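Thermophilic dibenzothiophene desulfurization enzyme C (Paenibacillus sp. A11-2, PDB 5XDC) probably oxidises dibenzothiophene to its sulfoxide and then its sulfone, as a monooxygenase using reduced FMN and molecular oxygen. Local coordinates at residues A17-T31 against E45-L57. Numbering follows the deposited sequence. Where two conformers were deposited one is given.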
loop_
_atom_site.group_PDB
_atom_site.type_symbol
_atom_site.label_atom_id
_atom_site.label_comp_id
_atom_site.label_asym_id
_atom_site.label_seq_id
_atom_site.Cartn_x
_atom_site.Cartn_y
_atom_site.Cartn_z
ATOM N N ALA B 17 -11.755 14.534 -34.474
ATOM C CA ALA B 17 -11.219 15.407 -33.430
ATOM C C ALA B 17 -10.121 14.708 -32.642
ATOM O O ALA B 17 -9.067 15.295 -32.365
ATOM C CB ALA B 17 -12.338 15.852 -32.496
ATOM N N LEU B 18 -10.343 13.446 -32.280
ATOM C CA LEU B 18 -9.339 12.716 -31.517
ATOM C C LEU B 18 -8.076 12.476 -32.333
ATOM O O LEU B 18 -6.977 12.499 -31.778
ATOM C CB LEU B 18 -9.923 11.394 -31.016
ATOM C CG LEU B 18 -11.107 11.546 -30.056
ATOM C CD1 LEU B 18 -11.653 10.177 -29.694
ATOM C CD2 LEU B 18 -10.710 12.317 -28.792
ATOM N N ASP B 19 -8.201 12.261 -33.647
ATOM C CA ASP B 19 -7.011 12.184 -34.489
ATOM C C ASP B 19 -6.224 13.493 -34.462
ATOM O O ASP B 19 -4.992 13.484 -34.422
ATOM C CB ASP B 19 -7.401 11.852 -35.929
ATOM C CG ASP B 19 -7.977 10.455 -36.078
ATOM O OD1 ASP B 19 -7.847 9.649 -35.138
ATOM O OD2 ASP B 19 -8.540 10.165 -37.155
ATOM N N VAL B 20 -6.921 14.626 -34.519
ATOM C CA VAL B 20 -6.236 15.915 -34.476
ATOM C C VAL B 20 -5.487 16.069 -33.164
ATOM O O VAL B 20 -4.337 16.511 -33.142
ATOM C CB VAL B 20 -7.240 17.057 -34.690
ATOM C CG1 VAL B 20 -6.586 18.424 -34.445
ATOM C CG2 VAL B 20 -7.790 16.985 -36.117
ATOM N N ALA B 21 -6.125 15.703 -32.053
ATOM C CA ALA B 21 -5.461 15.801 -30.753
ATOM C C ALA B 21 -4.251 14.877 -30.682
ATOM O O ALA B 21 -3.195 15.252 -30.149
ATOM C CB ALA B 21 -6.456 15.481 -29.634
ATOM N N THR B 22 -4.384 13.662 -31.219
ATOM C CA THR B 22 -3.273 12.719 -31.230
ATOM C C THR B 22 -2.090 13.279 -32.004
ATOM O O THR B 22 -0.938 13.162 -31.564
ATOM C CB THR B 22 -3.730 11.379 -31.816
ATOM O OG1 THR B 22 -4.649 10.756 -30.916
ATOM C CG2 THR B 22 -2.559 10.430 -32.039
ATOM N N GLU B 23 -2.353 13.892 -33.162
ATOM C CA GLU B 23 -1.269 14.478 -33.943
ATOM C C GLU B 23 -0.645 15.658 -33.213
ATOM O O GLU B 23 0.582 15.804 -33.202
ATOM C CB GLU B 23 -1.776 14.905 -35.323
ATOM C CG GLU B 23 -0.686 15.471 -36.230
ATOM C CD GLU B 23 0.542 14.583 -36.318
ATOM O OE1 GLU B 23 1.647 15.038 -35.934
ATOM O OE2 GLU B 23 0.403 13.426 -36.762
ATOM N N LEU B 24 -1.465 16.510 -32.589
ATOM C CA LEU B 24 -0.914 17.596 -31.776
ATOM C C LEU B 24 0.016 17.040 -30.694
ATOM O O LEU B 24 1.148 17.511 -30.526
ATOM C CB LEU B 24 -2.039 18.414 -31.144
ATOM C CG LEU B 24 -2.768 19.414 -32.042
ATOM C CD1 LEU B 24 -4.013 19.890 -31.340
ATOM C CD2 LEU B 24 -1.879 20.586 -32.384
ATOM N N ALA B 25 -0.449 16.022 -29.965
ATOM C CA ALA B 25 0.344 15.429 -28.888
ATOM C C ALA B 25 1.661 14.860 -29.407
ATOM O O ALA B 25 2.710 14.995 -28.762
ATOM C CB ALA B 25 -0.481 14.344 -28.203
ATOM N N LYS B 26 1.620 14.204 -30.567
ATOM C CA LYS B 26 2.833 13.731 -31.224
ATOM C C LYS B 26 3.854 14.853 -31.388
ATOM O O LYS B 26 5.032 14.693 -31.051
ATOM C CB LYS B 26 2.450 13.136 -32.581
ATOM C CG LYS B 26 3.458 12.193 -33.202
ATOM C CD LYS B 26 2.822 11.305 -34.293
ATOM C CE LYS B 26 1.556 10.590 -33.775
ATOM N NZ LYS B 26 1.174 9.342 -34.503
ATOM N N THR B 27 3.425 16.001 -31.914
ATOM C CA THR B 27 4.365 17.099 -32.106
ATOM C C THR B 27 4.868 17.631 -30.769
ATOM O O THR B 27 6.046 17.981 -30.639
ATOM C CB THR B 27 3.726 18.221 -32.932
ATOM O OG1 THR B 27 2.714 18.898 -32.178
ATOM C CG2 THR B 27 3.103 17.670 -34.209
ATOM N N PHE B 28 4.003 17.663 -29.752
ATOM C CA PHE B 28 4.416 18.217 -28.468
ATOM C C PHE B 28 5.483 17.345 -27.801
ATOM O O PHE B 28 6.376 17.874 -27.122
ATOM C CB PHE B 28 3.204 18.369 -27.533
ATOM C CG PHE B 28 2.142 19.346 -28.016
ATOM C CD1 PHE B 28 2.427 20.329 -28.965
ATOM C CD2 PHE B 28 0.859 19.290 -27.495
ATOM C CE1 PHE B 28 1.447 21.209 -29.387
ATOM C CE2 PHE B 28 -0.128 20.173 -27.918
ATOM C CZ PHE B 28 0.170 21.134 -28.865
ATOM N N ARG B 29 5.411 16.018 -27.976
ATOM C CA ARG B 29 6.395 15.132 -27.343
ATOM C C ARG B 29 7.811 15.411 -27.826
ATOM O O ARG B 29 8.776 15.163 -27.089
ATOM C CB ARG B 29 6.069 13.663 -27.609
ATOM C CG ARG B 29 4.875 13.165 -26.877
ATOM C CD ARG B 29 4.746 11.630 -26.900
ATOM N NE ARG B 29 3.449 11.263 -26.333
ATOM C CZ ARG B 29 2.330 11.101 -27.035
ATOM N NH1 ARG B 29 2.340 11.227 -28.358
ATOM N NH2 ARG B 29 1.196 10.805 -26.410
ATOM N N VAL B 30 7.959 15.910 -29.056
ATOM C CA VAL B 30 9.288 16.133 -29.625
ATOM C C VAL B 30 10.052 17.179 -28.824
ATOM O O VAL B 30 11.274 17.088 -28.668
ATOM C CB VAL B 30 9.173 16.545 -31.105
ATOM C CG1 VAL B 30 10.551 16.847 -31.685
ATOM C CG2 VAL B 30 8.472 15.462 -31.914
ATOM N N THR B 31 9.356 18.204 -28.331
ATOM C CA THR B 31 10.006 19.369 -27.757
ATOM C C THR B 31 9.737 19.577 -26.273
ATOM O O THR B 31 10.293 20.519 -25.695
ATOM C CB THR B 31 9.562 20.636 -28.493
ATOM O OG1 THR B 31 8.128 20.712 -28.464
ATOM C CG2 THR B 31 10.071 20.629 -29.931
ATOM N N GLU B 45 2.983 26.393 -29.357
ATOM C CA GLU B 45 2.115 25.245 -29.164
ATOM C C GLU B 45 0.678 25.686 -28.919
ATOM O O GLU B 45 -0.265 25.043 -29.395
ATOM C CB GLU B 45 2.649 24.403 -28.000
ATOM C CG GLU B 45 3.949 23.674 -28.306
ATOM C CD GLU B 45 5.167 24.584 -28.378
ATOM O OE1 GLU B 45 5.202 25.620 -27.668
ATOM O OE2 GLU B 45 6.105 24.241 -29.143
ATOM N N ARG B 46 0.492 26.780 -28.175
ATOM C CA ARG B 46 -0.839 27.346 -28.019
ATOM C C ARG B 46 -1.415 27.745 -29.378
ATOM O O ARG B 46 -2.598 27.525 -29.644
ATOM C CB ARG B 46 -0.798 28.539 -27.060
ATOM C CG ARG B 46 -0.523 28.150 -25.592
ATOM C CD ARG B 46 -0.330 29.372 -24.717
ATOM N NE ARG B 46 -1.502 30.243 -24.754
ATOM C CZ ARG B 46 -2.575 30.108 -23.975
ATOM N NH1 ARG B 46 -2.623 29.145 -23.057
ATOM N NH2 ARG B 46 -3.605 30.923 -24.103
ATOM N N ASP B 47 -0.584 28.302 -30.262
ATOM C CA ASP B 47 -1.081 28.666 -31.590
ATOM C C ASP B 47 -1.399 27.428 -32.429
ATOM O O ASP B 47 -2.359 27.430 -33.208
ATOM C CB ASP B 47 -0.072 29.562 -32.314
ATOM C CG ASP B 47 -0.037 30.989 -31.765
ATOM O OD1 ASP B 47 -0.953 31.392 -31.018
ATOM O OD2 ASP B 47 0.923 31.730 -32.106
ATOM N N ALA B 48 -0.625 26.350 -32.284
ATOM C CA ALA B 48 -0.986 25.109 -32.964
ATOM C C ALA B 48 -2.350 24.611 -32.501
ATOM O O ALA B 48 -3.145 24.112 -33.305
ATOM C CB ALA B 48 0.080 24.040 -32.733
ATOM N N ILE B 49 -2.641 24.728 -31.204
ATOM C CA ILE B 49 -3.962 24.352 -30.715
ATOM C C ILE B 49 -5.026 25.266 -31.318
ATOM O O ILE B 49 -6.121 24.815 -31.688
ATOM C CB ILE B 49 -3.980 24.369 -29.172
ATOM C CG1 ILE B 49 -3.089 23.240 -28.644
ATOM C CG2 ILE B 49 -5.408 24.250 -28.651
ATOM C CD1 ILE B 49 -2.910 23.257 -27.133
ATOM N N ARG B 50 -4.720 26.562 -31.431
ATOM C CA ARG B 50 -5.651 27.498 -32.047
ATOM C C ARG B 50 -5.977 27.086 -33.481
ATOM O O ARG B 50 -7.148 27.055 -33.872
ATOM C CB ARG B 50 -5.066 28.911 -32.023
ATOM C CG ARG B 50 -5.155 29.628 -30.691
ATOM C CD ARG B 50 -4.752 31.104 -30.847
ATOM N NE ARG B 50 -4.937 31.855 -29.607
ATOM C CZ ARG B 50 -4.002 32.037 -28.662
ATOM N NH1 ARG B 50 -2.789 31.519 -28.793
ATOM N NH2 ARG B 50 -4.289 32.727 -27.569
ATOM N N ARG B 51 -4.949 26.756 -34.269
ATOM C CA ARG B 51 -5.153 26.390 -35.674
ATOM C C ARG B 51 -5.913 25.079 -35.825
ATOM O O ARG B 51 -6.551 24.860 -36.860
ATOM C CB ARG B 51 -3.808 26.285 -36.399
ATOM C CG ARG B 51 -3.061 27.598 -36.544
ATOM C CD ARG B 51 -1.860 27.471 -37.472
ATOM N NE ARG B 51 -0.890 26.461 -37.051
ATOM C CZ ARG B 51 0.132 26.687 -36.230
ATOM N NH1 ARG B 51 0.321 27.887 -35.699
ATOM N NH2 ARG B 51 0.966 25.701 -35.931
ATOM N N SER B 52 -5.885 24.222 -34.804
ATOM C CA SER B 52 -6.468 22.889 -34.897
ATOM C C SER B 52 -7.986 22.911 -34.880
ATOM O O SER B 52 -8.613 21.941 -35.326
ATOM C CB SER B 52 -5.966 22.032 -33.739
ATOM O OG SER B 52 -6.685 22.343 -32.563
ATOM N N GLY B 53 -8.595 23.985 -34.368
ATOM C CA GLY B 53 -10.029 24.042 -34.186
ATOM C C GLY B 53 -10.553 23.405 -32.911
ATOM O O GLY B 53 -11.708 23.647 -32.548
ATOM N N LEU B 54 -9.735 22.641 -32.177
ATOM C CA LEU B 54 -10.260 21.896 -31.040
ATOM C C LEU B 54 -10.730 22.785 -29.886
ATOM O O LEU B 54 -11.539 22.332 -29.069
ATOM C CB LEU B 54 -9.217 20.895 -30.534
ATOM C CG LEU B 54 -8.800 19.799 -31.518
ATOM C CD1 LEU B 54 -7.843 18.828 -30.823
ATOM C CD2 LEU B 54 -9.999 19.060 -32.092
ATOM N N LEU B 55 -10.284 24.041 -29.797
ATOM C CA LEU B 55 -10.810 24.907 -28.743
ATOM C C LEU B 55 -12.311 25.122 -28.895
ATOM O O LEU B 55 -12.977 25.505 -27.926
ATOM C CB LEU B 55 -10.081 26.255 -28.727
ATOM C CG LEU B 55 -8.572 26.210 -28.447
ATOM C CD1 LEU B 55 -7.851 27.525 -28.795
ATOM C CD2 LEU B 55 -8.290 25.853 -26.984
ATOM N N THR B 56 -12.864 24.867 -30.086
ATOM C CA THR B 56 -14.287 25.026 -30.340
ATOM C C THR B 56 -15.057 23.713 -30.198
ATOM O O THR B 56 -16.200 23.629 -30.650
ATOM C CB THR B 56 -14.520 25.606 -31.742
ATOM O OG1 THR B 56 -14.252 24.614 -32.734
ATOM C CG2 THR B 56 -13.620 26.808 -32.008
ATOM N N LEU B 57 -14.460 22.693 -29.561
ATOM C CA LEU B 57 -15.084 21.368 -29.498
ATOM C C LEU B 57 -16.522 21.412 -29.005
ATOM O O LEU B 57 -17.375 20.674 -29.512
ATOM C CB LEU B 57 -14.260 20.426 -28.604
ATOM C CG LEU B 57 -13.157 19.655 -29.334
ATOM C CD1 LEU B 57 -12.139 19.054 -28.358
ATOM C CD2 LEU B 57 -13.773 18.535 -30.184
#
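Leu-54 and Leu-24 meet through their CD1 methyls, 4.0 Å apart, where two antiparallel helices of the N-terminal, all-helical domain of the acyl-CoA dehydrogenase fold pack as a helical hairpin. The axes of the two segments run at 162° and come no closer than 11.0 Å, a gap filled by side chains. Its tight part lies round Leu-54, just past the end of helix 43-52. CD1 reaches in among Val-20, Ala-21 and Leu-24, 3.8 Å from Ala-21 CB, while CD2 turns to Ala-17. Leu-57 CD2 also touches that alanine methyl, beside Leu-54 CD2. At the far end the Phe-28 ring runs alongside the Glu-45 side chain, pointing the other way, with CE1 3.7 Å from Glu-45 CG. Ile-49 CG1 approaches the ring in its plane, at the CZ edge. Leu-87 of helix 85-104 touches both Phe-28 and Glu-45, and Phe-91 of the same helix touches Ile-49, so this flank is buried against that helix. Val-20, Ala-48 and Ser-52 line the partly exposed flank of the seam. The Thr-31 end is loose: Thr-31 OG1 and Glu-45 OE2 stand 4.1 Å apart, too far to bond. Arg-35 takes up that threonine hydroxyl and forms a weak, long ion pair with the glutamate. Ser-52 CB packs across the seam, 3.7 Å from Val-20 CG1, while OG, held between backbone N and carbonyl carbon (chi1 79°), bonds within its own segment, donating to Ile-49 O at 2.7 Å. The same oxygen makes an ST turn across Gly-53, accepting a nearly straight bond from Leu-54 N at 3.1 Å.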